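Local coordinates for flavohemoprotein (Vibrio cholerae O1 biovar El Tor, PDB 4EH1), which probably uses NAD(P)H and oxygen to convert nitric oxide to nitrate, this chain being its FAD- and NAD(P)H-binding reductase domain, at residues A[132-137]-A[159-164]; A[154-159]-A[173-178]. One frame throughout, in Å; residues are numbered along the deposited sequence.

Contact 1. Residues A[132-137]-A[159-164]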
loop_
_atom_site.group_PDB
_atom_site.type_symbol
_atom_site.label_atom_id
_atom_site.label_comp_id
_atom_site.label_asym_id
_atom_site.label_seq_id
_atom_site.Cartn_x
_atom_site.Cartn_y
_atom_site.Cartn_z
ATOM N N ILE A 132 0.698 -5.743 -19.892
ATOM C CA ILE A 132 0.218 -5.777 -21.265
ATOM C C ILE A 132 -0.845 -4.702 -21.513
ATOM O O ILE A 132 -0.736 -3.959 -22.480
ATOM C CB ILE A 132 -0.298 -7.163 -21.650
ATOM C CG1 ILE A 132 0.854 -8.195 -21.564
ATOM C CG2 ILE A 132 -0.908 -7.134 -23.067
ATOM C CD1 ILE A 132 0.447 -9.641 -21.901
ATOM N N LEU A 133 -1.847 -4.602 -20.636
ATOM C CA LEU A 133 -2.799 -3.508 -20.740
ATOM C C LEU A 133 -2.123 -2.154 -20.852
ATOM O O LEU A 133 -2.477 -1.356 -21.709
ATOM C CB LEU A 133 -3.691 -3.436 -19.512
ATOM C CG LEU A 133 -4.794 -4.471 -19.378
ATOM C CD1 LEU A 133 -5.494 -4.284 -18.016
ATOM C CD2 LEU A 133 -5.776 -4.380 -20.556
ATOM N N HIS A 134 -1.193 -1.868 -19.949
ATOM C CA HIS A 134 -0.548 -0.558 -19.986
ATOM C C HIS A 134 0.218 -0.303 -21.283
ATOM O O HIS A 134 0.208 0.826 -21.809
ATOM C CB HIS A 134 0.348 -0.322 -18.776
ATOM C CG HIS A 134 -0.402 0.059 -17.541
ATOM N ND1 HIS A 134 -1.085 1.255 -17.427
ATOM C CD2 HIS A 134 -0.573 -0.590 -16.361
ATOM C CE1 HIS A 134 -1.637 1.330 -16.227
ATOM N NE2 HIS A 134 -1.355 0.215 -15.569
ATOM N N THR A 135 0.855 -1.351 -21.809
ATOM C CA THR A 135 1.609 -1.242 -23.070
ATOM C C THR A 135 0.661 -0.979 -24.240
ATOM O O THR A 135 0.932 -0.134 -25.080
ATOM C CB THR A 135 2.424 -2.531 -23.380
ATOM O OG1 THR A 135 3.270 -2.807 -22.274
ATOM C CG2 THR A 135 3.301 -2.332 -24.634
ATOM N N LEU A 136 -0.457 -1.702 -24.281
ATOM C CA LEU A 136 -1.412 -1.544 -25.371
ATOM C C LEU A 136 -2.084 -0.183 -25.295
ATOM O O LEU A 136 -2.459 0.358 -26.314
ATOM C CB LEU A 136 -2.457 -2.668 -25.344
ATOM C CG LEU A 136 -1.876 -4.078 -25.554
ATOM C CD1 LEU A 136 -2.995 -5.146 -25.539
ATOM C CD2 LEU A 136 -1.088 -4.210 -26.839
ATOM N N ALA A 137 -2.235 0.363 -24.083
ATOM C CA ALA A 137 -2.831 1.692 -23.921
ATOM C C ALA A 137 -1.908 2.740 -24.545
ATOM O O ALA A 137 -2.332 3.579 -25.348
ATOM C CB ALA A 137 -3.046 2.009 -22.460
ATOM N N ALA A 159 -8.663 -3.305 -9.602
ATOM C CA ALA A 159 -10.030 -3.019 -10.051
ATOM C C ALA A 159 -10.105 -1.607 -10.656
ATOM O O ALA A 159 -10.580 -1.423 -11.771
ATOM C CB ALA A 159 -11.031 -3.138 -8.907
ATOM N N GLN A 160 -9.604 -0.626 -9.916
ATOM C CA GLN A 160 -9.741 0.775 -10.310
ATOM C C GLN A 160 -8.851 1.135 -11.504
ATOM O O GLN A 160 -9.276 1.800 -12.440
ATOM C CB GLN A 160 -9.423 1.702 -9.129
ATOM C CG GLN A 160 -9.429 3.186 -9.495
ATOM C CD GLN A 160 -10.810 3.657 -9.964
ATOM O OE1 GLN A 160 -11.822 2.979 -9.758
ATOM N NE2 GLN A 160 -10.853 4.824 -10.587
ATOM N N GLU A 161 -7.617 0.664 -11.466
ATOM C CA GLU A 161 -6.659 1.023 -12.478
ATOM C C GLU A 161 -7.110 0.451 -13.818
ATOM O O GLU A 161 -7.051 1.128 -14.834
ATOM C CB GLU A 161 -5.270 0.542 -12.058
ATOM C CG GLU A 161 -4.122 0.827 -13.038
ATOM C CD GLU A 161 -2.779 0.240 -12.532
ATOM O OE1 GLU A 161 -2.323 -0.812 -13.024
ATOM O OE2 GLU A 161 -2.181 0.838 -11.628
ATOM N N THR A 162 -7.600 -0.781 -13.799
ATOM C CA THR A 162 -8.071 -1.429 -15.009
ATOM C C THR A 162 -9.331 -0.745 -15.557
ATOM O O THR A 162 -9.449 -0.535 -16.759
ATOM C CB THR A 162 -8.285 -2.937 -14.748
ATOM O OG1 THR A 162 -7.013 -3.527 -14.488
ATOM C CG2 THR A 162 -8.917 -3.662 -15.940
ATOM N N ALA A 163 -10.251 -0.383 -14.672
ATOM C CA ALA A 163 -11.487 0.276 -15.074
ATOM C C ALA A 163 -11.137 1.566 -15.806
ATOM O O ALA A 163 -11.718 1.881 -16.840
ATOM C CB ALA A 163 -12.373 0.592 -13.855
ATOM N N GLN A 164 -10.168 2.298 -15.271
ATOM C CA GLN A 164 -9.773 3.557 -15.888
ATOM C C GLN A 164 -9.207 3.344 -17.286
ATOM O O GLN A 164 -9.607 4.043 -18.212
ATOM C CB GLN A 164 -8.799 4.339 -15.007
ATOM C CG GLN A 164 -9.413 4.807 -13.694
ATOM C CD GLN A 164 -8.586 5.910 -13.025
ATOM O OE1 GLN A 164 -8.479 5.980 -11.788
ATOM N NE2 GLN A 164 -7.999 6.782 -13.851
#

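Contact 2. Residues A[154-159]-A[173-178]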
loop_
_atom_site.group_PDB
_atom_site.type_symbol
_atom_site.label_atom_id
_atom_site.label_comp_id
_atom_site.label_asym_id
_atom_site.label_seq_id
_atom_site.Cartn_x
_atom_site.Cartn_y
_atom_site.Cartn_z
ATOM N N LYS A 154 -13.165 -8.022 -2.553
ATOM C CA LYS A 154 -11.917 -7.698 -1.847
ATOM C C LYS A 154 -10.657 -8.280 -2.497
ATOM O O LYS A 154 -9.546 -7.835 -2.222
ATOM C CB LYS A 154 -11.975 -8.086 -0.379
ATOM C CG LYS A 154 -11.837 -9.581 -0.085
ATOM C CD LYS A 154 -11.648 -9.769 1.428
ATOM C CE LYS A 154 -11.397 -11.247 1.790
ATOM N NZ LYS A 154 -12.586 -12.117 1.503
ATOM N N GLU A 155 -10.816 -9.278 -3.347
ATOM C CA GLU A 155 -9.636 -9.827 -4.007
ATOM C C GLU A 155 -9.533 -9.334 -5.467
ATOM O O GLU A 155 -8.812 -9.902 -6.277
ATOM C CB GLU A 155 -9.647 -11.375 -3.953
ATOM C CG GLU A 155 -9.585 -11.950 -2.571
ATOM C CD GLU A 155 -9.288 -13.475 -2.562
ATOM O OE1 GLU A 155 -8.415 -13.957 -3.331
ATOM O OE2 GLU A 155 -9.940 -14.204 -1.781
ATOM N N HIS A 156 -10.282 -8.298 -5.811
ATOM C CA HIS A 156 -10.362 -7.891 -7.206
ATOM C C HIS A 156 -9.144 -6.996 -7.549
ATOM O O HIS A 156 -9.227 -5.770 -7.503
ATOM C CB HIS A 156 -11.680 -7.138 -7.420
ATOM C CG HIS A 156 -11.945 -6.743 -8.842
ATOM N ND1 HIS A 156 -13.174 -6.264 -9.265
ATOM C CD2 HIS A 156 -11.145 -6.733 -9.931
ATOM C CE1 HIS A 156 -13.121 -6.003 -10.557
ATOM N NE2 HIS A 156 -11.899 -6.277 -10.986
ATOM N N THR A 157 -8.023 -7.615 -7.894
ATOM C CA THR A 157 -6.770 -6.896 -8.084
ATOM C C THR A 157 -6.789 -5.895 -9.239
ATOM O O THR A 157 -7.240 -6.223 -10.322
ATOM C CB THR A 157 -5.669 -7.926 -8.340
ATOM O OG1 THR A 157 -5.638 -8.843 -7.236
ATOM C CG2 THR A 157 -4.288 -7.249 -8.533
ATOM N N PHE A 158 -6.298 -4.678 -8.999
ATOM C CA PHE A 158 -6.261 -3.619 -10.002
ATOM C C PHE A 158 -7.629 -3.123 -10.435
ATOM O O PHE A 158 -7.739 -2.582 -11.542
ATOM C CB PHE A 158 -5.526 -4.081 -11.270
ATOM C CG PHE A 158 -4.119 -4.508 -11.028
ATOM C CD1 PHE A 158 -3.239 -3.677 -10.368
ATOM C CD2 PHE A 158 -3.675 -5.759 -11.452
ATOM C CE1 PHE A 158 -1.912 -4.081 -10.159
ATOM C CE2 PHE A 158 -2.353 -6.173 -11.228
ATOM C CZ PHE A 158 -1.486 -5.330 -10.582
ATOM N N ALA A 159 -8.663 -3.305 -9.602
ATOM C CA ALA A 159 -10.030 -3.019 -10.051
ATOM C C ALA A 159 -10.105 -1.607 -10.656
ATOM O O ALA A 159 -10.580 -1.423 -11.771
ATOM C CB ALA A 159 -11.031 -3.138 -8.907
ATOM N N GLN A 173 -14.408 -5.316 -20.960
ATOM C CA GLN A 173 -14.024 -6.216 -19.891
ATOM C C GLN A 173 -15.236 -6.947 -19.312
ATOM O O GLN A 173 -16.369 -6.431 -19.341
ATOM C CB GLN A 173 -13.192 -5.501 -18.811
ATOM C CG GLN A 173 -13.971 -4.896 -17.638
ATOM C CD GLN A 173 -13.061 -4.599 -16.416
ATOM O OE1 GLN A 173 -12.284 -5.449 -15.980
ATOM N NE2 GLN A 173 -13.175 -3.397 -15.869
ATOM N N GLN A 174 -14.993 -8.165 -18.842
ATOM C CA GLN A 174 -15.976 -8.893 -18.039
ATOM C C GLN A 174 -15.236 -9.447 -16.824
ATOM O O GLN A 174 -14.158 -10.026 -16.961
ATOM C CB GLN A 174 -16.642 -10.034 -18.826
ATOM C CG GLN A 174 -17.705 -10.816 -18.002
ATOM C CD GLN A 174 -18.773 -9.893 -17.385
ATOM O OE1 GLN A 174 -18.942 -9.819 -16.149
ATOM N NE2 GLN A 174 -19.509 -9.208 -18.244
ATOM N N VAL A 175 -15.822 -9.258 -15.646
ATOM C CA VAL A 175 -15.276 -9.812 -14.423
ATOM C C VAL A 175 -16.191 -10.906 -13.790
ATOM O O VAL A 175 -17.403 -10.788 -13.825
ATOM C CB VAL A 175 -15.020 -8.692 -13.420
ATOM C CG1 VAL A 175 -14.690 -9.267 -12.040
ATOM C CG2 VAL A 175 -13.866 -7.754 -13.948
ATOM N N TRP A 176 -15.593 -11.973 -13.250
ATOM C CA TRP A 176 -16.317 -13.018 -12.514
ATOM C C TRP A 176 -15.832 -13.067 -11.043
ATOM O O TRP A 176 -14.619 -12.992 -10.775
ATOM C CB TRP A 176 -16.063 -14.399 -13.128
ATOM C CG TRP A 176 -16.736 -14.673 -14.432
ATOM C CD1 TRP A 176 -17.843 -15.417 -14.637
ATOM C CD2 TRP A 176 -16.315 -14.214 -15.718
ATOM N NE1 TRP A 176 -18.152 -15.444 -15.967
ATOM C CE2 TRP A 176 -17.224 -14.727 -16.660
ATOM C CE3 TRP A 176 -15.258 -13.407 -16.162
ATOM C CZ2 TRP A 176 -17.120 -14.468 -18.028
ATOM C CZ3 TRP A 176 -15.139 -13.165 -17.521
ATOM C CH2 TRP A 176 -16.068 -13.702 -18.437
ATOM N N TYR A 177 -16.768 -13.183 -10.097
ATOM C CA TYR A 177 -16.422 -13.377 -8.685
ATOM C C TYR A 177 -16.885 -14.779 -8.362
ATOM O O TYR A 177 -18.058 -15.132 -8.583
ATOM C CB TYR A 177 -17.146 -12.386 -7.764
ATOM C CG TYR A 177 -16.680 -10.935 -7.786
ATOM C CD1 TYR A 177 -15.479 -10.556 -8.400
ATOM C CD2 TYR A 177 -17.443 -9.937 -7.161
ATOM C CE1 TYR A 177 -15.058 -9.216 -8.403
ATOM C CE2 TYR A 177 -17.039 -8.599 -7.170
ATOM C CZ TYR A 177 -15.833 -8.247 -7.800
ATOM O OH TYR A 177 -15.412 -6.917 -7.803
ATOM N N ARG A 178 -15.967 -15.598 -7.871
ATOM C CA ARG A 178 -16.311 -16.988 -7.560
ATOM C C ARG A 178 -17.294 -17.089 -6.392
ATOM O O ARG A 178 -18.162 -17.947 -6.391
ATOM C CB ARG A 178 -15.065 -17.774 -7.197
ATOM C CG ARG A 178 -15.270 -19.257 -7.040
ATOM C CD ARG A 178 -14.018 -19.859 -6.459
ATOM N NE ARG A 178 -13.868 -19.536 -5.045
ATOM C CZ ARG A 178 -12.747 -19.737 -4.366
ATOM N NH1 ARG A 178 -11.697 -20.265 -4.976
ATOM N NH2 ARG A 178 -12.680 -19.421 -3.086
HETATM O O HOH W 1 -10.764 -5.461 -13.407
HETATM O O HOH W 2 -11.975 -3.141 -13.188
#

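Contact 1. Residues A[132-137]-A[159-164]
H134 and E161 join two helices of the NAD-binding domain, 126-138 and 159-169, through a histidine-carboxylate hydrogen bond. A small van der Waals touch between L133 and T162 lies beside it. The nearest CA atoms, those of L133 and T162, are 8.1 Å apart. The longer side chains H134 and E161 meet beside them. H134 NE2 donates to E161 OE1 at 2.9 Å, with an N-H...O angle of 167°. The oxygen lies almost in the imidazole plane, at the ring edge. The carboxylate is turned steeply to the ring, and OE1 is met from above its plane, 72° out of it. E161 reaches this far because its chain is extended, with CG anti to the backbone N (chi1 179°). OE1 has three partners: H134, R69 through a salt bridge, and Q130 through a hydrogen bond. The arginine would be expected to keep E161 ionised. The ring of H134 is also stacked on that of H61. Deeper in, in the T162 conformer given, L133 CD1 lies 3.9 Å from T162 OG1. T162 OG1 is hydrogen-bonded to Q130, and L133 and T162 both touch Y146 of strand 144-150. The pairing is that of neighbouring helices packed on one parallel sheet, as in the nucleotide-binding fold of the ferredoxin reductase family.

Contact 2. Residues A[154-159]-A[173-178]
The loop 154-159 turns over strand 173-177 with H156 at the centre of an inverse gamma turn and at the start of a type II beta turn that ends at A159; the CA atoms of H156 and Y177 are 8.3 Å apart. H156 points its imidazole at the strand, CG anti to the backbone N (chi1 -176°). Its ND1 and Y177 OH share a hydrogen bond of 2.8 Å, and either may be the donor. Each group meets the other at the ring edge, near the plane, with the two rings at 80°. V175 and Y177, two apart on the strand, both meet the histidine: V175 CG2 comes obliquely to H156 NE2, at 3.9 Å. This loop joins strand 144-150 to helix 159-169, which leads on to strand 172-177, so the contact lies within a beta-alpha-beta crossover of the parallel sheet. A159 CB sits over the centre of one imidazole face, 3.6 Å above it. Water 1 lies in the ring plane, 2.8 Å from H156 NE2, and donates to Q173 OE1. Water 2 accepts from Q173 NE2 and donates to A159 O.

Contacts 1 and 2 share A159, and their centres lie 13 Å apart. Helix 159-169 connects them: it faces helix 126-138 in contact 1 and is followed in the chain by strand 172-177 of contact 2. They meet where A163 CA lies 4.1 Å from Q173 NE2. F158, at the N-cap position of this helix, also packs on R69, the arginine that pairs with E161. Both contacts lie near the probable NADP(+) site: the side chain of A126 is about 7 Å from that of T162 and about 8 Å from that of H156. The bound FAD is farther, about 13 Å from the E161 side chain. Both also touch the second subunit; its K94 packs on H156 and A159.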